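Local coordinates for protein dimethylsulfoniopropionate lyase (Roseovarius nubinhibens, PDB 4B29) that probably cleaves dimethylsulfoniopropionate, releasing dimethyl sulfide, with a zinc ion held in its cupin barrel, at residues Leu132-Leu143 / Thr193-Trp204. Residues are numbered along the deposited sequence; the frame is centred on the assembly and turned at random.
With EDO (1,2-ethanediol), chain F; PO4 (phosphate ion), chain E.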
ATOM      1  N   LEU A 132       9.132  -3.154  11.420  1.00 19.47           N
ATOM      2  CA  LEU A 132       7.939  -3.354  10.602  1.00 20.28           C
ATOM      3  C   LEU A 132       8.222  -2.735   9.244  1.00 18.46           C
ATOM      4  O   LEU A 132       9.176  -1.963   9.112  1.00 15.61           O
ATOM      5  CB  LEU A 132       6.811  -2.576  11.264  1.00 20.10           C
ATOM      6  CG  LEU A 132       5.398  -2.797  10.684  1.00 22.34           C
ATOM      7  CD1 LEU A 132       5.079  -4.343  10.406  1.00 23.66           C
ATOM      8  CD2 LEU A 132       4.431  -2.133  11.668  1.00 19.24           C
ATOM      9  N   ARG A 133       7.415  -3.092   8.247  1.00 15.38           N
ATOM     10  CA  ARG A 133       7.446  -2.349   7.002  1.00 12.97           C
ATOM     11  C   ARG A 133       5.993  -2.043   6.637  1.00 11.95           C
ATOM     12  O   ARG A 133       5.124  -2.933   6.754  1.00 10.42           O
ATOM     13  CB  ARG A 133       8.132  -3.190   5.948  1.00 13.06           C
ATOM     14  CG  ARG A 133       8.218  -2.573   4.616  1.00 13.75           C
ATOM     15  CD  ARG A 133       8.998  -3.533   3.692  1.00 21.11           C
ATOM     16  NE  ARG A 133       9.403  -2.884   2.454  1.00 22.04           N
ATOM     17  CZ  ARG A 133       9.015  -3.224   1.232  1.00 23.48           C
ATOM     18  NH1 ARG A 133       8.127  -4.188   1.027  1.00 26.70           N
ATOM     19  NH2 ARG A 133       9.498  -2.575   0.206  1.00 25.68           N
ATOM     20  N   VAL A 134       5.755  -0.790   6.258  1.00 10.25           N
ATOM     21  CA  VAL A 134       4.399  -0.320   5.923  1.00 10.21           C
ATOM     22  C   VAL A 134       4.503   0.300   4.534  1.00 10.51           C
ATOM     23  O   VAL A 134       5.238   1.267   4.323  1.00 10.62           O
ATOM     24  CB  VAL A 134       3.930   0.763   6.899  1.00  9.99           C
ATOM     25  CG1 VAL A 134       2.501   1.220   6.476  1.00 13.26           C
ATOM     26  CG2 VAL A 134       3.884   0.265   8.315  1.00 12.11           C
ATOM     27  N   THR A 135       3.756  -0.245   3.573  1.00  8.72           N
ATOM     28  CA  THR A 135       3.740   0.321   2.226  1.00  8.95           C
ATOM     29  C   THR A 135       2.321   0.745   1.848  1.00  9.89           C
ATOM     30  O   THR A 135       1.348   0.341   2.486  1.00 10.51           O
ATOM     31  CB  THR A 135       4.273  -0.608   1.126  1.00 10.72           C
ATOM     32  OG1 THR A 135       3.470  -1.810   1.071  1.00 11.17           O
ATOM     33  CG2 THR A 135       5.726  -0.978   1.411  1.00 10.22           C
ATOM     34  N   VAL A 136       2.245   1.578   0.821  1.00  9.74           N
ATOM     35  CA  VAL A 136       0.940   2.087   0.347  1.00 10.60           C
ATOM     36  C   VAL A 136       0.907   1.895  -1.161  1.00 10.85           C
ATOM     37  O   VAL A 136       1.905   2.168  -1.850  1.00 10.43           O
ATOM     38  CB  VAL A 136       0.811   3.630   0.684  1.00  9.22           C
ATOM     39  CG1 VAL A 136      -0.393   4.261  -0.127  1.00 12.19           C
ATOM     40  CG2 VAL A 136       0.612   3.826   2.176  1.00 11.20           C
ATOM     41  N   GLY A 137      -0.236   1.435  -1.723  1.00  9.98           N
ATOM     42  CA  GLY A 137      -0.326   1.269  -3.177  1.00 10.90           C
ATOM     43  C   GLY A 137      -1.616   1.951  -3.655  1.00 11.44           C
ATOM     44  O   GLY A 137      -2.587   2.086  -2.863  1.00 11.97           O
ATOM     45  N   TYR A 138      -1.595   2.465  -4.881  1.00 11.45           N
ATOM     46  CA  TYR A 138      -2.815   2.989  -5.531  1.00 12.35           C
ATOM     47  C   TYR A 138      -2.898   2.380  -6.908  1.00 12.45           C
ATOM     48  O   TYR A 138      -1.889   2.280  -7.624  1.00 13.11           O
ATOM     49  CB  TYR A 138      -2.727   4.507  -5.675  1.00 11.62           C
ATOM     50  CG  TYR A 138      -3.921   5.063  -6.453  1.00 12.21           C
ATOM     51  CD1 TYR A 138      -5.089   5.390  -5.783  1.00 15.06           C
ATOM     52  CD2 TYR A 138      -3.839   5.192  -7.846  1.00 16.45           C
ATOM     53  CE1 TYR A 138      -6.219   5.926  -6.522  1.00 17.31           C
ATOM     54  CE2 TYR A 138      -4.955   5.683  -8.600  1.00 14.72           C
ATOM     55  CZ  TYR A 138      -6.092   6.065  -7.897  1.00 16.17           C
ATOM     56  OH  TYR A 138      -7.162   6.559  -8.645  1.00 17.88           O
ATOM     57  N   TRP A 139      -4.105   1.946  -7.290  1.00 13.16           N
ATOM     58  CA  TRP A 139      -4.365   1.495  -8.649  1.00 13.03           C
ATOM     59  C   TRP A 139      -5.633   2.174  -9.152  1.00 14.18           C
ATOM     60  O   TRP A 139      -6.653   2.146  -8.477  1.00 14.85           O
ATOM     61  CB  TRP A 139      -4.658  -0.019  -8.661  1.00 13.99           C
ATOM     62  CG  TRP A 139      -3.441  -0.851  -8.390  1.00 12.83           C
ATOM     63  CD1 TRP A 139      -2.676  -1.505  -9.307  1.00 16.56           C
ATOM     64  CD2 TRP A 139      -2.870  -1.146  -7.090  1.00 14.34           C
ATOM     65  NE1 TRP A 139      -1.668  -2.205  -8.659  1.00 17.73           N
ATOM     66  CE2 TRP A 139      -1.762  -1.985  -7.311  1.00 16.31           C
ATOM     67  CE3 TRP A 139      -3.210  -0.778  -5.784  1.00 14.38           C
ATOM     68  CZ2 TRP A 139      -0.949  -2.461  -6.255  1.00 17.63           C
ATOM     69  CZ3 TRP A 139      -2.426  -1.280  -4.721  1.00 17.91           C
ATOM     70  CH2 TRP A 139      -1.300  -2.097  -4.992  1.00 15.52           C
ATOM     71  N   GLY A 140      -5.546   2.777 -10.335  1.00 14.73           N
ATOM     72  CA  GLY A 140      -6.798   3.376 -10.893  1.00 15.78           C
ATOM     73  C   GLY A 140      -7.741   2.252 -11.346  1.00 16.91           C
ATOM     74  O   GLY A 140      -7.401   1.067 -11.369  1.00 16.29           O
ATOM     75  N   PRO A 141      -8.960   2.636 -11.765  1.00 17.05           N
ATOM     76  CA  PRO A 141      -9.896   1.624 -12.260  1.00 17.32           C
ATOM     77  C   PRO A 141      -9.408   0.843 -13.465  1.00 17.32           C
ATOM     78  O   PRO A 141      -8.593   1.313 -14.254  1.00 18.53           O
ATOM     79  CB  PRO A 141     -11.136   2.460 -12.680  1.00 17.46           C
ATOM     80  CG  PRO A 141     -10.948   3.816 -12.120  1.00 19.93           C
ATOM     81  CD  PRO A 141      -9.457   4.011 -11.887  1.00 17.85           C
ATOM     82  N   GLY A 142      -9.941  -0.359 -13.643  1.00 17.24           N
ATOM     83  CA  GLY A 142      -9.669  -1.129 -14.861  1.00 17.08           C
ATOM     84  C   GLY A 142      -8.272  -1.647 -15.028  1.00 18.55           C
ATOM     85  O   GLY A 142      -7.745  -1.716 -16.147  1.00 19.34           O
ATOM     86  N   LEU A 143      -7.628  -1.994 -13.900  1.00 16.62           N
ATOM     87  CA  LEU A 143      -6.278  -2.550 -13.955  1.00 16.66           C
ATOM     88  C   LEU A 143      -6.264  -3.971 -13.443  1.00 17.38           C
ATOM     89  O   LEU A 143      -7.040  -4.325 -12.542  1.00 17.30           O
ATOM     90  CB  LEU A 143      -5.345  -1.686 -13.087  1.00 15.11           C
ATOM     91  CG  LEU A 143      -5.050  -0.278 -13.631  1.00 17.32           C
ATOM     92  CD1 LEU A 143      -3.985   0.412 -12.687  1.00 18.60           C
ATOM     93  CD2 LEU A 143      -4.497  -0.347 -15.066  1.00 17.66           C
ATOM     94  N   THR A 193      -8.871  -4.159 -10.350  1.00 14.59           N
ATOM     95  CA  THR A 193      -9.835  -3.081 -10.102  1.00 15.63           C
ATOM     96  C   THR A 193     -10.834  -3.089 -11.299  1.00 16.72           C
ATOM     97  O   THR A 193     -10.475  -3.347 -12.451  1.00 17.07           O
ATOM     98  CB  THR A 193      -9.220  -1.673 -10.014  1.00 15.52           C
ATOM     99  OG1 THR A 193      -8.286  -1.515 -11.073  1.00 16.85           O
ATOM    100  CG2 THR A 193      -8.435  -1.473  -8.669  1.00 15.21           C
ATOM    101  N   LEU A 194     -12.066  -2.793 -10.952  1.00 17.28           N
ATOM    102  CA  LEU A 194     -13.155  -2.716 -11.939  1.00 20.38           C
ATOM    103  C   LEU A 194     -13.460  -1.236 -12.144  1.00 20.16           C
ATOM    104  O   LEU A 194     -12.610  -0.505 -12.631  1.00 21.69           O
ATOM    105  CB  LEU A 194     -14.337  -3.537 -11.426  1.00 19.02           C
ATOM    106  CG  LEU A 194     -14.195  -5.067 -11.349  1.00 24.28           C
ATOM    107  CD1 LEU A 194     -13.667  -5.654 -12.647  1.00 27.59           C
ATOM    108  CD2 LEU A 194     -13.349  -5.527 -10.152  1.00 29.03           C
ATOM    109  N   THR A 195     -14.631  -0.770 -11.726  1.00 21.44           N
ATOM    110  CA  THR A 195     -15.047   0.598 -11.954  1.00 23.44           C
ATOM    111  C   THR A 195     -14.451   1.639 -10.976  1.00 22.01           C
ATOM    112  O   THR A 195     -14.406   2.845 -11.260  1.00 22.75           O
ATOM    113  CB  THR A 195     -16.617   0.589 -11.869  1.00 22.58           C
ATOM    114  OG1 THR A 195     -17.070  -0.023 -13.096  1.00 31.10           O
ATOM    115  CG2 THR A 195     -17.131   1.925 -11.827  1.00 30.70           C
ATOM    116  N   ASP A 196     -13.968   1.160  -9.841  1.00 20.22           N
ATOM    117  CA  ASP A 196     -13.451   2.014  -8.783  1.00 18.85           C
ATOM    118  C   ASP A 196     -11.938   1.809  -8.703  1.00 16.07           C
ATOM    119  O   ASP A 196     -11.461   0.762  -9.109  1.00 16.61           O
ATOM    120  CB  ASP A 196     -14.079   1.633  -7.452  1.00 18.92           C
ATOM    121  CG  ASP A 196     -15.610   1.737  -7.498  1.00 24.35           C
ATOM    122  OD1 ASP A 196     -16.097   2.812  -7.883  1.00 27.48           O
ATOM    123  OD2 ASP A 196     -16.284   0.770  -7.139  1.00 25.68           O
ATOM    124  N   PRO A 197     -11.218   2.848  -8.291  1.00 15.52           N
ATOM    125  CA  PRO A 197      -9.776   2.669  -7.976  1.00 15.51           C
ATOM    126  C   PRO A 197      -9.664   1.928  -6.628  1.00 14.36           C
ATOM    127  O   PRO A 197     -10.667   1.603  -5.976  1.00 13.74           O
ATOM    128  CB  PRO A 197      -9.310   4.103  -7.802  1.00 14.74           C
ATOM    129  CG  PRO A 197     -10.490   4.799  -7.117  1.00 15.09           C
ATOM    130  CD  PRO A 197     -11.736   4.129  -7.776  1.00 16.35           C
ATOM    131  N   ILE A 198      -8.423   1.708  -6.174  1.00 12.93           N
ATOM    132  CA  ILE A 198      -8.228   1.255  -4.793  1.00 12.08           C
ATOM    133  C   ILE A 198      -6.934   1.860  -4.252  1.00 10.11           C
ATOM    134  O   ILE A 198      -5.960   2.004  -4.982  1.00 11.28           O
ATOM    135  CB  ILE A 198      -8.183  -0.307  -4.655  1.00 11.57           C
ATOM    136  CG1 ILE A 198      -8.281  -0.696  -3.165  1.00 11.60           C
ATOM    137  CG2 ILE A 198      -6.964  -0.956  -5.411  1.00 12.93           C
ATOM    138  CD1 ILE A 198      -8.454  -2.198  -2.968  1.00 13.01           C
ATOM    139  N   LEU A 199      -6.995   2.236  -2.986  1.00 10.96           N
ATOM    140  CA  LEU A 199      -5.822   2.781  -2.263  1.00 10.65           C
ATOM    141  C   LEU A 199      -5.647   1.863  -1.052  1.00 10.80           C
ATOM    142  O   LEU A 199      -6.610   1.626  -0.301  1.00 11.23           O
ATOM    143  CB  LEU A 199      -6.143   4.206  -1.834  1.00 10.97           C
ATOM    144  CG  LEU A 199      -5.111   4.969  -0.961  1.00 11.76           C
ATOM    145  CD1 LEU A 199      -3.809   5.154  -1.738  1.00 12.56           C
ATOM    146  CD2 LEU A 199      -5.693   6.331  -0.464  1.00 12.81           C
ATOM    147  N   THR A 200      -4.418   1.340  -0.865  1.00 10.18           N
ATOM    148  CA  THR A 200      -4.191   0.302   0.170  1.00  9.10           C
ATOM    149  C   THR A 200      -3.071   0.731   1.104  1.00 10.18           C
ATOM    150  O   THR A 200      -2.219   1.562   0.721  1.00 11.32           O
ATOM    151  CB  THR A 200      -3.747  -1.032  -0.458  1.00  9.38           C
ATOM    152  OG1 THR A 200      -2.571  -0.807  -1.248  1.00 12.40           O
ATOM    153  CG2 THR A 200      -4.903  -1.579  -1.421  1.00 10.64           C
ATOM    154  N   LEU A 201      -3.083   0.153   2.300  1.00  9.56           N
ATOM    155  CA  LEU A 201      -1.975   0.360   3.246  1.00  9.24           C
ATOM    156  C   LEU A 201      -1.662  -1.048   3.777  1.00  9.62           C
ATOM    157  O   LEU A 201      -2.572  -1.779   4.224  1.00 10.15           O
ATOM    158  CB  LEU A 201      -2.375   1.363   4.351  1.00  9.12           C
ATOM    159  CG  LEU A 201      -1.156   1.655   5.258  1.00 10.82           C
ATOM    160  CD1 LEU A 201      -1.140   3.139   5.713  1.00 12.86           C
ATOM    161  CD2 LEU A 201      -1.236   0.723   6.465  1.00  9.89           C
ATOM    162  N   VAL A 202      -0.389  -1.440   3.700  1.00  9.18           N
ATOM    163  CA  VAL A 202      -0.050  -2.877   3.807  1.00  9.56           C
ATOM    164  C   VAL A 202       1.094  -3.041   4.807  1.00  9.64           C
ATOM    165  O   VAL A 202       2.027  -2.244   4.803  1.00 10.67           O
ATOM    166  CB  VAL A 202       0.419  -3.358   2.431  1.00 10.88           C
ATOM    167  CG1 VAL A 202       0.899  -4.823   2.457  1.00 13.07           C
ATOM    168  CG2 VAL A 202      -0.736  -3.167   1.405  1.00 12.24           C
ATOM    169  N   LEU A 203       0.985  -4.048   5.652  1.00  8.51           N
ATOM    170  CA  LEU A 203       2.105  -4.391   6.558  1.00  9.36           C
ATOM    171  C   LEU A 203       2.851  -5.623   6.030  1.00  9.32           C
ATOM    172  O   LEU A 203       2.263  -6.528   5.360  1.00  9.95           O
ATOM    173  CB  LEU A 203       1.584  -4.791   7.936  1.00  9.02           C
ATOM    174  CG  LEU A 203       0.596  -3.824   8.655  1.00  9.43           C
ATOM    175  CD1 LEU A 203       0.292  -4.299  10.041  1.00 10.07           C
ATOM    176  CD2 LEU A 203       1.218  -2.391   8.690  1.00 11.03           C
ATOM    177  N   TRP A 204       4.149  -5.704   6.399  1.00  8.74           N
ATOM    178  CA  TRP A 204       4.964  -6.858   5.970  1.00  9.17           C
ATOM    179  C   TRP A 204       5.746  -7.361   7.161  1.00  9.49           C
ATOM    180  O   TRP A 204       6.119  -6.559   8.049  1.00 10.39           O
ATOM    181  CB  TRP A 204       6.026  -6.419   4.931  1.00  8.99           C
ATOM    182  CG  TRP A 204       5.539  -5.702   3.712  1.00  9.23           C
ATOM    183  CD1 TRP A 204       4.887  -4.446   3.629  1.00  9.72           C
ATOM    184  CD2 TRP A 204       5.541  -6.225   2.400  1.00 10.97           C
ATOM    185  NE1 TRP A 204       4.606  -4.171   2.316  1.00 10.27           N
ATOM    186  CE2 TRP A 204       4.993  -5.241   1.544  1.00 11.91           C
ATOM    187  CE3 TRP A 204       6.003  -7.429   1.846  1.00 12.24           C
ATOM    188  CZ2 TRP A 204       4.861  -5.430   0.152  1.00 13.49           C
ATOM    189  CZ3 TRP A 204       5.880  -7.614   0.424  1.00 13.09           C
ATOM    190  CH2 TRP A 204       5.340  -6.616  -0.384  1.00 13.00           C
TER
HETATM  191  C1  EDO F1201       0.878  -2.271  -1.235  1.00 26.11           C
HETATM  192  O1  EDO F1201      -0.396  -2.359  -1.877  1.00 19.74           O
HETATM  193  C2  EDO F1201       1.881  -1.977  -2.318  1.00 29.13           C
HETATM  194  O2  EDO F1201       3.129  -2.115  -1.669  1.00 26.44           O
HETATM  195  P   PO4 E1200      -8.120   7.406 -12.428  0.80 38.37           P
HETATM  196  O1  PO4 E1200      -7.697   8.873 -12.675  0.80 35.16           O
HETATM  197  O2  PO4 E1200      -7.651   6.900 -11.075  0.80 33.06           O
HETATM  198  O3  PO4 E1200      -9.623   7.371 -12.293  0.80 36.96           O
HETATM  199  O4  PO4 E1200      -7.577   6.459 -13.489  0.80 30.49           O
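T193 OG1 is held by two backbone groups of the 140-143 loop: it donates to G140 O at 2.7 Å and accepts from L143 N at 2.9 Å. The hydroxyl sits between the backbone N and the carbonyl carbon of T193 (chi1 45°), which turns it toward the bend at G140-L143, and T193 N bonds back to L143 O. Beyond P197 the chains pair as antiparallel strands 133-139 and 198-204, neighbours in the larger sheet of a cupin β-barrel. Six backbone bonds join T135 with V202, G137 with T200 and W139 with I198. Strand 115-122 flanks the first strand and 153-159 the second. On one face V134, V136, L199, L201 and L203 pack against one another across the strands, V134 CG1 lying 3.8 Å from L201 CD2; Y138 and L199 extend this layer to helix 67-73. The other face carries R133, T135, W139, I198, T200, V202 and W204, and turns W204 toward the zinc site. W204 NE1 points almost straight at T135 OG1 (2.9 Å, N-H...O 172°), in the indole plane, which helps fix the ring's rotation. R133 NH1 lies over an indole face, 3.3 Å from W204 CE2, a cation-pi contact with the guanidinium steeply tilted; R133 NH2 pairs with D212. An ethanediol, probably from the crystallisation liquor, bridges T135 OG1 and T200 OG1 beside the W139 ring edge. W204 also touches H150 and E154, two ligands of the zinc ion.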